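Local atomic coordinates of protein DJ-1 homolog D (Arabidopsis thaliana, PDB entry 4OGG), a protein that belongs to the DJ-1/PfpI family and carries two copies of the family's alpha/beta fold in a single chain. Residues 81-86 with 102-107; 194-199 with 272-277; 239-244 with 251-256. One frame throughout, in Å; residues are numbered along the deposited sequence.

Along the chain, contact 1 comes first and is complete before contact 2 opens; contact 3 falls between the two segments of contact 2. Contact 1 lies in the first DJ-1/PfpI unit of the chain, contacts 2 and 3 in the second, with centres about 35 Å (1 to 2), 31 Å (1 to 3) and 27 Å (2 to 3) apart. Strands 82-85 and 275-278 hold the same place, third in strand order 2-1-3-4-6-5, in two separate six-stranded sheets. Contact 1 therefore samples helix-on-sheet packing and contact 2 strand pairing within matching frameworks. Contact 3 is a hairpin from a smaller sheet, close to the modified cysteine at 311 and to the second subunit.

Contact 1: 81-86 with 102-107; sequences DGLVIP and ELVKEF
Leu-83 N, which donates to the carbonyl of Pro-113 just before strand 114-116, lies 3.3 Å from Phe-107 CE2. Leu-103, Val-104 and Phe-107 of helix 98-110 face strand 82-85. The Phe-107 ring reaches furthest. With chi1 at -148°, off the staggered value, it extends to the strand, and Leu-83 CB sits over one face, 3.9 Å from the ring centroid and 28° off the normal, a CH-pi contact. The far end of the Phe-107 ring meets the backbone: Phe-107 CZ is 3.3 Å from Gly-82 C, and Gly-82 N lies in the ring plane at the edge. Further along the strand, Leu-83 CD2 touches Leu-103 CD2 at 4.1 Å, the two side chains slanting across each other, and Val-104 CG2 at 4.3 Å. Ile-85 CD1 approaches the same Val-104 methyl at 4.4 Å. Ile-123 and Leu-124 of helix 121-126 pack on both Ile-85 and Val-104. The axes are 10.1 Å apart at their closest and run at 137°, the spacing of a helix laid on a sheet. Apolar carbon supplies the attachment across this buried interface, so shape and exclusion of water, rather than polar pairing, hold helix and strand together.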
ATOM      1  N   ASP C  81       7.906  36.173  13.819  1.00 17.08           N
ATOM      2  CA  ASP C  81       9.241  36.326  14.379  1.00 17.94           C
ATOM      3  C   ASP C  81      10.231  35.336  13.780  1.00 17.57           C
ATOM      4  O   ASP C  81      11.440  35.554  13.832  1.00 17.86           O
ATOM      5  CB  ASP C  81       9.185  36.139  15.894  1.00 17.74           C
ATOM      6  CG  ASP C  81       8.230  37.111  16.558  1.00 20.19           C
ATOM      7  OD1 ASP C  81       8.458  38.333  16.442  1.00 22.05           O
ATOM      8  OD2 ASP C  81       7.251  36.656  17.185  1.00 18.43           O
ATOM      9  N   GLY C  82       9.717  34.248  13.213  1.00 15.80           N
ATOM     10  CA  GLY C  82      10.590  33.250  12.622  1.00 15.61           C
ATOM     11  C   GLY C  82       9.886  32.415  11.570  1.00 15.86           C
ATOM     12  O   GLY C  82       8.657  32.382  11.514  1.00 14.06           O
ATOM     13  N   LEU C  83      10.674  31.736  10.743  1.00 14.46           N
ATOM     14  CA  LEU C  83      10.145  30.899   9.672  1.00 14.00           C
ATOM     15  C   LEU C  83      10.768  29.508   9.716  1.00 14.03           C
ATOM     16  O   LEU C  83      11.965  29.367   9.960  1.00 13.49           O
ATOM     17  CB  LEU C  83      10.449  31.537   8.314  1.00 13.89           C
ATOM     18  CG  LEU C  83      10.092  30.725   7.061  1.00 14.10           C
ATOM     19  CD1 LEU C  83       8.575  30.588   6.945  1.00 14.03           C
ATOM     20  CD2 LEU C  83      10.662  31.417   5.827  1.00 15.94           C
ATOM     21  N   VAL C  84       9.945  28.488   9.486  1.00 13.22           N
ATOM     22  CA  VAL C  84      10.415  27.104   9.468  1.00 13.20           C
ATOM     23  C   VAL C  84      10.087  26.528   8.096  1.00 12.81           C
ATOM     24  O   VAL C  84       8.972  26.699   7.602  1.00 12.90           O
ATOM     25  CB  VAL C  84       9.713  26.250  10.554  1.00 12.25           C
ATOM     26  CG1 VAL C  84      10.202  24.802  10.480  1.00 14.31           C
ATOM     27  CG2 VAL C  84      10.001  26.830  11.931  1.00 13.10           C
ATOM     28  N   ILE C  85      11.059  25.865   7.477  1.00 12.81           N
ATOM     29  CA  ILE C  85      10.854  25.262   6.162  1.00 11.22           C
ATOM     30  C   ILE C  85      11.076  23.755   6.223  1.00 11.68           C
ATOM     31  O   ILE C  85      12.217  23.289   6.216  1.00 11.56           O
ATOM     32  CB  ILE C  85      11.823  25.835   5.099  1.00 11.31           C
ATOM     33  CG1 ILE C  85      11.729  27.362   5.060  1.00 12.52           C
ATOM     34  CG2 ILE C  85      11.466  25.276   3.713  1.00 11.10           C
ATOM     35  CD1 ILE C  85      12.676  28.007   4.068  1.00 13.84           C
ATOM     36  N   PRO C  86       9.984  22.975   6.292  1.00 11.13           N
ATOM     37  CA  PRO C  86      10.081  21.514   6.352  1.00 11.82           C
ATOM     38  C   PRO C  86      10.651  20.951   5.058  1.00 12.83           C
ATOM     39  O   PRO C  86      10.653  21.623   4.024  1.00 13.73           O
ATOM     40  CB  PRO C  86       8.631  21.073   6.550  1.00 12.67           C
ATOM     41  CG  PRO C  86       8.003  22.245   7.262  1.00 11.52           C
ATOM     42  CD  PRO C  86       8.593  23.414   6.502  1.00 12.08           C
ATOM     43  N   GLU C 102       9.397  34.800  -3.021  1.00 19.84           N
ATOM     44  CA  GLU C 102       9.218  36.181  -2.591  1.00 21.20           C
ATOM     45  C   GLU C 102       9.131  36.244  -1.073  1.00 19.68           C
ATOM     46  O   GLU C 102       9.782  37.072  -0.437  1.00 20.67           O
ATOM     47  CB  GLU C 102       7.933  36.759  -3.181  1.00 22.62           C
ATOM     48  CG  GLU C 102       7.610  38.154  -2.687  1.00 27.46           C
ATOM     49  CD  GLU C 102       6.120  38.423  -2.656  1.00 29.62           C
ATOM     50  OE1 GLU C 102       5.449  38.174  -3.679  1.00 32.48           O
ATOM     51  OE2 GLU C 102       5.619  38.885  -1.611  1.00 33.03           O
ATOM     52  N   LEU C 103       8.316  35.364  -0.503  1.00 19.11           N
ATOM     53  CA  LEU C 103       8.125  35.313   0.939  1.00 17.96           C
ATOM     54  C   LEU C 103       9.432  35.038   1.672  1.00 17.61           C
ATOM     55  O   LEU C 103       9.764  35.718   2.646  1.00 16.86           O
ATOM     56  CB  LEU C 103       7.084  34.241   1.291  1.00 17.49           C
ATOM     57  CG  LEU C 103       6.716  34.059   2.769  1.00 17.61           C
ATOM     58  CD1 LEU C 103       5.363  33.375   2.877  1.00 17.90           C
ATOM     59  CD2 LEU C 103       7.787  33.243   3.480  1.00 18.90           C
ATOM     60  N   VAL C 104      10.180  34.043   1.205  1.00 17.23           N
ATOM     61  CA  VAL C 104      11.442  33.698   1.843  1.00 17.18           C
ATOM     62  C   VAL C 104      12.458  34.834   1.729  1.00 18.69           C
ATOM     63  O   VAL C 104      13.157  35.152   2.691  1.00 18.78           O
ATOM     64  CB  VAL C 104      12.024  32.401   1.233  1.00 16.01           C
ATOM     65  CG1 VAL C 104      13.409  32.121   1.797  1.00 18.50           C
ATOM     66  CG2 VAL C 104      11.093  31.240   1.544  1.00 14.82           C
ATOM     67  N   LYS C 105      12.531  35.453   0.560  1.00 20.72           N
ATOM     68  CA  LYS C 105      13.464  36.555   0.364  1.00 23.96           C
ATOM     69  C   LYS C 105      13.144  37.690   1.328  1.00 25.13           C
ATOM     70  O   LYS C 105      14.038  38.252   1.959  1.00 25.51           O
ATOM     71  CB  LYS C 105      13.390  37.063  -1.078  1.00 24.93           C
ATOM     72  CG  LYS C 105      13.908  36.077  -2.108  1.00 27.33           C
ATOM     73  CD  LYS C 105      13.668  36.596  -3.516  1.00 29.04           C
ATOM     74  CE  LYS C 105      14.154  35.618  -4.572  1.00 31.75           C
ATOM     75  NZ  LYS C 105      13.897  36.127  -5.951  1.00 32.16           N
ATOM     76  N   GLU C 106      11.862  38.017   1.449  1.00 26.36           N
ATOM     77  CA  GLU C 106      11.442  39.093   2.336  1.00 28.31           C
ATOM     78  C   GLU C 106      11.822  38.780   3.779  1.00 28.44           C
ATOM     79  O   GLU C 106      12.286  39.654   4.516  1.00 28.70           O
ATOM     80  CB  GLU C 106       9.930  39.305   2.225  1.00 31.60           C
ATOM     81  CG  GLU C 106       9.414  40.514   2.994  1.00 36.02           C
ATOM     82  CD  GLU C 106      10.040  41.811   2.520  1.00 39.38           C
ATOM     83  OE1 GLU C 106       9.911  42.129   1.318  1.00 40.76           O
ATOM     84  OE2 GLU C 106      10.663  42.512   3.347  1.00 41.83           O
ATOM     85  N   PHE C 107      11.638  37.528   4.180  1.00 26.56           N
ATOM     86  CA  PHE C 107      11.957  37.122   5.540  1.00 25.73           C
ATOM     87  C   PHE C 107      13.465  37.113   5.786  1.00 24.93           C
ATOM     88  O   PHE C 107      13.939  37.556   6.835  1.00 25.51           O
ATOM     89  CB  PHE C 107      11.384  35.733   5.825  1.00 28.18           C
ATOM     90  CG  PHE C 107      10.981  35.538   7.251  1.00 28.84           C
ATOM     91  CD1 PHE C 107       9.800  36.095   7.729  1.00 30.34           C
ATOM     92  CD2 PHE C 107      11.798  34.840   8.129  1.00 28.86           C
ATOM     93  CE1 PHE C 107       9.439  35.959   9.065  1.00 30.18           C
ATOM     94  CE2 PHE C 107      11.447  34.700   9.466  1.00 29.40           C
ATOM     95  CZ  PHE C 107      10.265  35.262   9.935  1.00 30.86           C
TER

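Contact 2: 194-199 with 272-277; sequences ANKRIL and SYDALV
Asp-274 pairs with Arg-197 through side chain and backbone at once, just where the two strands begin. Arg-197 N donates to Asp-274 OD2 at 2.8 Å, on the lone pair pointing away from the other carboxylate oxygen, while Asp-274 N returns a bond of 2.7 Å to Arg-197 O, lying in that carbonyl's plane. The carboxylate thus takes the place of a backbone acceptor; chi1 of -56°, which sets CG beside its own backbone N, brings it there. A second, weak bond reaches Arg-197 O from Ala-275 N. The Lys-196 side chain crosses that of Asp-274 at about a right angle, and its NZ goes on to Gly-193 O.

Arg-197 also reaches beyond the strand: NE donates to Ser-272 O at 2.7 Å, in the guanidinium plane but 39° above the carbonyl plane, so it misses the lone pairs. Regular parallel bonding follows, Leu-199 N to Ala-275 O at 3.0 Å and Val-277 N to Leu-199 O at 2.9 Å. Leu-199 CB sits over one face of the Tyr-273 ring in a CH-pi contact, 3.8 Å from the centroid and 13° off the normal, while the Tyr-273 hydroxyl is held by Asp-226. Leu-199 and Leu-276 lie alongside each other on one face of the sheet, where helix 291-302 packs on Tyr-273 and Leu-276. On the opposite face of the sheet, with Ile-198 and Ala-275, Ile-198 CD1 presses tightly on Ala-275 CB at 3.5 Å and its CG2 meets Val-277 CG2, beneath helix 369-380. Adjacent parallel strands with helices on both faces, in the order 224-228, 197-201, 275-278, 307-309, are characteristic of the flavodoxin-like alpha/beta sandwich used by the DJ-1/PfpI family.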
ATOM      1  N   ALA C 194      15.990  21.882  32.303  1.00 24.00           N
ATOM      2  CA  ALA C 194      15.919  20.774  31.354  1.00 25.07           C
ATOM      3  C   ALA C 194      16.858  19.608  31.655  1.00 26.40           C
ATOM      4  O   ALA C 194      16.966  18.674  30.858  1.00 26.37           O
ATOM      5  CB  ALA C 194      16.170  21.290  29.941  1.00 24.37           C
ATOM      6  N   ASN C 195      17.540  19.655  32.793  1.00 27.02           N
ATOM      7  CA  ASN C 195      18.442  18.571  33.164  1.00 28.14           C
ATOM      8  C   ASN C 195      17.609  17.437  33.757  1.00 27.65           C
ATOM      9  O   ASN C 195      17.590  17.231  34.970  1.00 27.22           O
ATOM     10  CB  ASN C 195      19.475  19.056  34.186  1.00 31.97           C
ATOM     11  CG  ASN C 195      20.477  17.981  34.552  1.00 33.86           C
ATOM     12  OD1 ASN C 195      21.022  17.305  33.678  1.00 37.05           O
ATOM     13  ND2 ASN C 195      20.735  17.822  35.847  1.00 37.86           N
ATOM     14  N   LYS C 196      16.915  16.709  32.887  1.00 25.10           N
ATOM     15  CA  LYS C 196      16.060  15.608  33.312  1.00 25.18           C
ATOM     16  C   LYS C 196      16.255  14.376  32.436  1.00 24.75           C
ATOM     17  O   LYS C 196      16.674  14.478  31.284  1.00 25.67           O
ATOM     18  CB  LYS C 196      14.589  16.036  33.248  1.00 24.65           C
ATOM     19  CG  LYS C 196      14.235  17.256  34.084  1.00 25.35           C
ATOM     20  CD  LYS C 196      14.390  16.985  35.573  1.00 28.23           C
ATOM     21  CE  LYS C 196      13.895  18.160  36.403  1.00 30.99           C
ATOM     22  NZ  LYS C 196      14.630  19.422  36.091  1.00 31.69           N
ATOM     23  N   ARG C 197      15.953  13.209  32.997  1.00 25.12           N
ATOM     24  CA  ARG C 197      16.059  11.948  32.272  1.00 23.87           C
ATOM     25  C   ARG C 197      14.641  11.412  32.104  1.00 23.16           C
ATOM     26  O   ARG C 197      13.912  11.248  33.085  1.00 21.10           O
ATOM     27  CB  ARG C 197      16.909  10.945  33.053  1.00 26.36           C
ATOM     28  CG  ARG C 197      18.384  11.300  33.111  1.00 30.94           C
ATOM     29  CD  ARG C 197      19.133  10.379  34.062  1.00 32.38           C
ATOM     30  NE  ARG C 197      19.033   8.973  33.678  1.00 35.36           N
ATOM     31  CZ  ARG C 197      19.578   8.455  32.583  1.00 36.46           C
ATOM     32  NH1 ARG C 197      20.267   9.225  31.751  1.00 36.75           N
ATOM     33  NH2 ARG C 197      19.442   7.162  32.323  1.00 37.19           N
ATOM     34  N   ILE C 198      14.254  11.143  30.861  1.00 21.54           N
ATOM     35  CA  ILE C 198      12.912  10.654  30.570  1.00 21.94           C
ATOM     36  C   ILE C 198      12.935   9.286  29.894  1.00 21.42           C
ATOM     37  O   ILE C 198      13.741   9.044  28.995  1.00 21.57           O
ATOM     38  CB  ILE C 198      12.165  11.644  29.645  1.00 22.66           C
ATOM     39  CG1 ILE C 198      12.382  13.081  30.131  1.00 24.33           C
ATOM     40  CG2 ILE C 198      10.681  11.310  29.608  1.00 22.18           C
ATOM     41  CD1 ILE C 198      11.882  13.350  31.530  1.00 27.76           C
ATOM     42  N   LEU C 199      12.048   8.396  30.337  1.00 20.55           N
ATOM     43  CA  LEU C 199      11.948   7.052  29.770  1.00 19.39           C
ATOM     44  C   LEU C 199      10.655   6.894  28.974  1.00 17.91           C
ATOM     45  O   LEU C 199       9.579   7.244  29.450  1.00 18.50           O
ATOM     46  CB  LEU C 199      11.977   5.993  30.878  1.00 19.83           C
ATOM     47  CG  LEU C 199      11.769   4.549  30.409  1.00 20.73           C
ATOM     48  CD1 LEU C 199      12.936   4.122  29.537  1.00 20.08           C
ATOM     49  CD2 LEU C 199      11.640   3.626  31.607  1.00 21.28           C
ATOM     50  N   SER C 272      16.498   5.875  37.924  1.00 38.43           N
ATOM     51  CA  SER C 272      17.441   6.757  37.249  1.00 36.11           C
ATOM     52  C   SER C 272      16.719   7.778  36.379  1.00 34.33           C
ATOM     53  O   SER C 272      17.346   8.671  35.810  1.00 33.83           O
ATOM     54  CB  SER C 272      18.385   5.935  36.370  1.00 36.69           C
ATOM     55  OG  SER C 272      18.989   4.892  37.112  1.00 38.41           O
ATOM     56  N   TYR C 273      15.401   7.643  36.282  1.00 31.57           N
ATOM     57  CA  TYR C 273      14.597   8.542  35.462  1.00 28.10           C
ATOM     58  C   TYR C 273      13.747   9.492  36.289  1.00 27.04           C
ATOM     59  O   TYR C 273      13.350   9.177  37.411  1.00 27.35           O
ATOM     60  CB  TYR C 273      13.709   7.719  34.524  1.00 26.23           C
ATOM     61  CG  TYR C 273      14.506   6.947  33.506  1.00 24.67           C
ATOM     62  CD1 TYR C 273      15.009   7.575  32.368  1.00 24.07           C
ATOM     63  CD2 TYR C 273      14.817   5.605  33.710  1.00 25.93           C
ATOM     64  CE1 TYR C 273      15.802   6.886  31.458  1.00 23.92           C
ATOM     65  CE2 TYR C 273      15.613   4.906  32.807  1.00 24.70           C
ATOM     66  CZ  TYR C 273      16.102   5.554  31.684  1.00 24.62           C
ATOM     67  OH  TYR C 273      16.899   4.877  30.795  1.00 24.62           O
ATOM     68  N   ASP C 274      13.472  10.662  35.723  1.00 25.20           N
ATOM     69  CA  ASP C 274      12.676  11.670  36.402  1.00 24.21           C
ATOM     70  C   ASP C 274      11.229  11.658  35.930  1.00 23.64           C
ATOM     71  O   ASP C 274      10.352  12.215  36.592  1.00 23.73           O
ATOM     72  CB  ASP C 274      13.284  13.052  36.165  1.00 24.59           C
ATOM     73  CG  ASP C 274      14.730  13.127  36.605  1.00 25.41           C
ATOM     74  OD1 ASP C 274      14.987  12.977  37.817  1.00 26.78           O
ATOM     75  OD2 ASP C 274      15.608  13.331  35.739  1.00 23.58           O
ATOM     76  N   ALA C 275      10.980  11.033  34.783  1.00 22.75           N
ATOM     77  CA  ALA C 275       9.627  10.967  34.238  1.00 21.12           C
ATOM     78  C   ALA C 275       9.426   9.814  33.259  1.00 19.50           C
ATOM     79  O   ALA C 275      10.379   9.282  32.689  1.00 19.30           O
ATOM     80  CB  ALA C 275       9.271  12.288  33.561  1.00 21.27           C
ATOM     81  N   LEU C 276       8.166   9.441  33.071  1.00 19.85           N
ATOM     82  CA  LEU C 276       7.802   8.356  32.171  1.00 19.74           C
ATOM     83  C   LEU C 276       6.803   8.855  31.140  1.00 17.68           C
ATOM     84  O   LEU C 276       5.877   9.595  31.471  1.00 20.02           O
ATOM     85  CB  LEU C 276       7.172   7.210  32.968  1.00 20.13           C
ATOM     86  CG  LEU C 276       6.809   5.924  32.224  1.00 22.17           C
ATOM     87  CD1 LEU C 276       8.077   5.211  31.769  1.00 22.56           C
ATOM     88  CD2 LEU C 276       5.997   5.021  33.148  1.00 22.30           C
ATOM     89  N   VAL C 277       6.992   8.459  29.888  1.00 17.74           N
ATOM     90  CA  VAL C 277       6.077   8.858  28.828  1.00 17.33           C
ATOM     91  C   VAL C 277       5.599   7.606  28.100  1.00 17.46           C
ATOM     92  O   VAL C 277       6.394   6.711  27.793  1.00 16.40           O
ATOM     93  CB  VAL C 277       6.750   9.806  27.816  1.00 16.75           C
ATOM     94  CG1 VAL C 277       5.750  10.194  26.737  1.00 16.45           C
ATOM     95  CG2 VAL C 277       7.267  11.056  28.531  1.00 16.33           C
TER

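Contact 3: 239-244 with 251-256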
ATOM      1  N   PRO C 239       8.228  -0.849  14.221  1.00 17.31           N
ATOM      2  CA  PRO C 239       7.449  -0.251  13.138  1.00 16.22           C
ATOM      3  C   PRO C 239       6.390   0.615  13.821  1.00 16.25           C
ATOM      4  O   PRO C 239       6.031   0.360  14.971  1.00 15.89           O
ATOM      5  CB  PRO C 239       6.851  -1.467  12.440  1.00 17.94           C
ATOM      6  CG  PRO C 239       6.642  -2.429  13.584  1.00 17.47           C
ATOM      7  CD  PRO C 239       7.945  -2.291  14.347  1.00 18.54           C
ATOM      8  N   THR C 240       5.902   1.646  13.145  1.00 16.28           N
ATOM      9  CA  THR C 240       4.884   2.481  13.763  1.00 15.41           C
ATOM     10  C   THR C 240       3.624   2.503  12.920  1.00 16.05           C
ATOM     11  O   THR C 240       3.628   2.084  11.760  1.00 15.20           O
ATOM     12  CB  THR C 240       5.369   3.933  13.969  1.00 15.20           C
ATOM     13  OG1 THR C 240       5.595   4.554  12.697  1.00 15.15           O
ATOM     14  CG2 THR C 240       6.654   3.948  14.796  1.00 15.78           C
ATOM     15  N   ALA C 241       2.542   2.985  13.515  1.00 14.73           N
ATOM     16  CA  ALA C 241       1.275   3.062  12.816  1.00 15.47           C
ATOM     17  C   ALA C 241       0.835   4.506  12.689  1.00 15.78           C
ATOM     18  O   ALA C 241       0.945   5.283  13.638  1.00 16.13           O
ATOM     19  CB  ALA C 241       0.206   2.260  13.565  1.00 13.83           C
ATOM     20  N   ILE C 242       0.363   4.868  11.504  1.00 14.32           N
ATOM     21  CA  ILE C 242      -0.143   6.208  11.279  1.00 13.89           C
ATOM     22  C   ILE C 242      -1.656   6.107  11.379  1.00 14.53           C
ATOM     23  O   ILE C 242      -2.298   5.417  10.586  1.00 14.37           O
ATOM     24  CB  ILE C 242       0.256   6.742   9.886  1.00 14.76           C
ATOM     25  CG1 ILE C 242       1.736   7.135   9.902  1.00 14.85           C
ATOM     26  CG2 ILE C 242      -0.632   7.920   9.497  1.00 13.77           C
ATOM     27  CD1 ILE C 242       2.234   7.759   8.629  1.00 17.09           C
ATOM     28  N   HIS C 243      -2.218   6.760  12.387  1.00 14.19           N
ATOM     29  CA  HIS C 243      -3.658   6.750  12.575  1.00 13.78           C
ATOM     30  C   HIS C 243      -4.189   8.102  12.149  1.00 13.88           C
ATOM     31  O   HIS C 243      -3.753   9.146  12.645  1.00 12.29           O
ATOM     32  CB  HIS C 243      -3.997   6.451  14.035  1.00 13.88           C
ATOM     33  CG  HIS C 243      -3.760   5.023  14.421  1.00 14.61           C
ATOM     34  ND1 HIS C 243      -3.801   4.584  15.727  1.00 14.59           N
ATOM     35  CD2 HIS C 243      -3.501   3.929  13.665  1.00 15.71           C
ATOM     36  CE1 HIS C 243      -3.580   3.283  15.760  1.00 15.52           C
ATOM     37  NE2 HIS C 243      -3.396   2.860  14.522  1.00 15.52           N
ATOM     38  N   ASP C 244      -5.134   8.071  11.218  1.00 13.56           N
ATOM     39  CA  ASP C 244      -5.710   9.284  10.670  1.00 17.50           C
ATOM     40  C   ASP C 244      -7.210   9.114  10.439  1.00 18.65           C
ATOM     41  O   ASP C 244      -7.695   8.003  10.233  1.00 20.45           O
ATOM     42  CB  ASP C 244      -5.009   9.589   9.343  1.00 17.34           C
ATOM     43  CG  ASP C 244      -4.998  11.061   9.009  1.00 17.73           C
ATOM     44  OD1 ASP C 244      -5.478  11.870   9.830  1.00 17.98           O
ATOM     45  OD2 ASP C 244      -4.500  11.408   7.918  1.00 18.28           O
ATOM     46  N   TYR C 251     -10.602   5.716  12.838  1.00 14.06           N
ATOM     47  CA  TYR C 251      -9.397   5.998  12.073  1.00 14.18           C
ATOM     48  C   TYR C 251      -8.902   4.879  11.166  1.00 14.91           C
ATOM     49  O   TYR C 251      -9.207   3.701  11.364  1.00 14.31           O
ATOM     50  CB  TYR C 251      -8.262   6.404  13.017  1.00 15.28           C
ATOM     51  CG  TYR C 251      -7.998   5.410  14.126  1.00 17.42           C
ATOM     52  CD1 TYR C 251      -8.736   5.443  15.311  1.00 18.07           C
ATOM     53  CD2 TYR C 251      -7.036   4.415  13.979  1.00 16.49           C
ATOM     54  CE1 TYR C 251      -8.521   4.504  16.320  1.00 18.77           C
ATOM     55  CE2 TYR C 251      -6.815   3.469  14.982  1.00 18.67           C
ATOM     56  CZ  TYR C 251      -7.560   3.520  16.148  1.00 19.75           C
ATOM     57  OH  TYR C 251      -7.354   2.579  17.132  1.00 21.54           O
ATOM     58  N   SER C 252      -8.138   5.279  10.157  1.00 13.99           N
ATOM     59  CA  SER C 252      -7.539   4.343   9.220  1.00 14.31           C
ATOM     60  C   SER C 252      -6.150   4.063   9.772  1.00 14.96           C
ATOM     61  O   SER C 252      -5.694   4.743  10.693  1.00 14.66           O
ATOM     62  CB  SER C 252      -7.397   4.987   7.844  1.00 15.47           C
ATOM     63  OG  SER C 252      -6.514   6.096   7.917  1.00 17.25           O
ATOM     64  N   GLU C 253      -5.480   3.058   9.225  1.00 13.79           N
ATOM     65  CA  GLU C 253      -4.130   2.752   9.671  1.00 13.65           C
ATOM     66  C   GLU C 253      -3.242   2.346   8.506  1.00 15.22           C
ATOM     67  O   GLU C 253      -3.665   1.617   7.606  1.00 16.51           O
ATOM     68  CB  GLU C 253      -4.122   1.640  10.730  1.00 14.96           C
ATOM     69  CG  GLU C 253      -2.702   1.257  11.163  1.00 14.87           C
ATOM     70  CD  GLU C 253      -2.649   0.232  12.282  1.00 17.98           C
ATOM     71  OE1 GLU C 253      -3.156   0.517  13.388  1.00 16.99           O
ATOM     72  OE2 GLU C 253      -2.080  -0.858  12.060  1.00 18.25           O
ATOM     73  N   LYS C 254      -2.017   2.858   8.523  1.00 14.73           N
ATOM     74  CA  LYS C 254      -1.010   2.544   7.516  1.00 15.49           C
ATOM     75  C   LYS C 254       0.360   2.701   8.171  1.00 15.77           C
ATOM     76  O   LYS C 254       0.481   3.278   9.258  1.00 12.49           O
ATOM     77  CB  LYS C 254      -1.148   3.441   6.276  1.00 16.25           C
ATOM     78  CG  LYS C 254      -1.181   4.933   6.529  1.00 15.79           C
ATOM     79  CD  LYS C 254      -1.271   5.685   5.205  1.00 17.85           C
ATOM     80  CE  LYS C 254      -1.694   7.124   5.409  1.00 18.53           C
ATOM     81  NZ  LYS C 254      -3.106   7.184   5.889  1.00 17.39           N
ATOM     82  N   PRO C 255       1.412   2.165   7.536  1.00 15.34           N
ATOM     83  CA  PRO C 255       2.759   2.263   8.099  1.00 15.83           C
ATOM     84  C   PRO C 255       3.312   3.674   8.265  1.00 14.76           C
ATOM     85  O   PRO C 255       3.075   4.549   7.434  1.00 15.57           O
ATOM     86  CB  PRO C 255       3.603   1.438   7.123  1.00 16.89           C
ATOM     87  CG  PRO C 255       2.623   0.459   6.564  1.00 17.07           C
ATOM     88  CD  PRO C 255       1.415   1.322   6.329  1.00 15.88           C
ATOM     89  N   GLY C 256       4.045   3.878   9.355  1.00 15.14           N
ATOM     90  CA  GLY C 256       4.680   5.159   9.617  1.00 14.09           C
ATOM     91  C   GLY C 256       6.180   4.931   9.543  1.00 14.87           C
ATOM     92  O   GLY C 256       6.616   3.959   8.918  1.00 14.27           O
TER
HETATM   93  O   HOH W   1       6.698   1.287  10.427  1.00 16.53           O
HETATM   94  O   HOH W   2      -3.777   6.230   8.507  1.00 15.32           O
HETATM   95  O   HOH W   3      -3.472   9.872   6.021  1.00 20.39           O
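His-243 NE2 donates to Glu-253 OE1 at 2.6 Å, in the imidazole plane; the oxygen is met on its anti side, 24° out of the carboxylate plane. The other ring nitrogen, ND1, bonds to OZ2 of the modified cysteine at position 311, so both nitrogens are engaged and ring rotation is fixed. Glu-253 OE2 forms a salt bridge with Arg-282. Tyr-251 CE2 lies over the centre of one imidazole face, 3.2 Å above its plane, with the two rings inclined at 36°; the Tyr-251 hydroxyl bonds to Glu-92 of the second subunit. This is a beta hairpin: strands 237-244 and 252-255 run antiparallel, and Ile-242 with Lys-254 and Asp-244 with Ser-252 are its hydrogen-bonded pairs. Ile-242 N reaches Lys-254 O at 2.8 Å, and Lys-254 N answers to Ile-242 O at 3.3 Å. Ser-252 N donates to Asp-244 O at 2.8 Å, whereas the reverse bond is weak. Gly-256 N donates to Thr-240 O from 57° above the carbonyl plane. Water 2 donates to Ile-242 O at 2.7 Å and to Ser-252 OG at 2.8 Å, and accepts from Lys-254 NZ at 2.9 Å. Ser-252 OG is also hydrogen-bonded to Glu-246. The same ammonium of Lys-254 donates to water 3, which lies near Asp-244 OD2; that oxygen accepts from the amide of Asn-65. Water 1 accepts from Thr-240 N and donates to Gly-256 O.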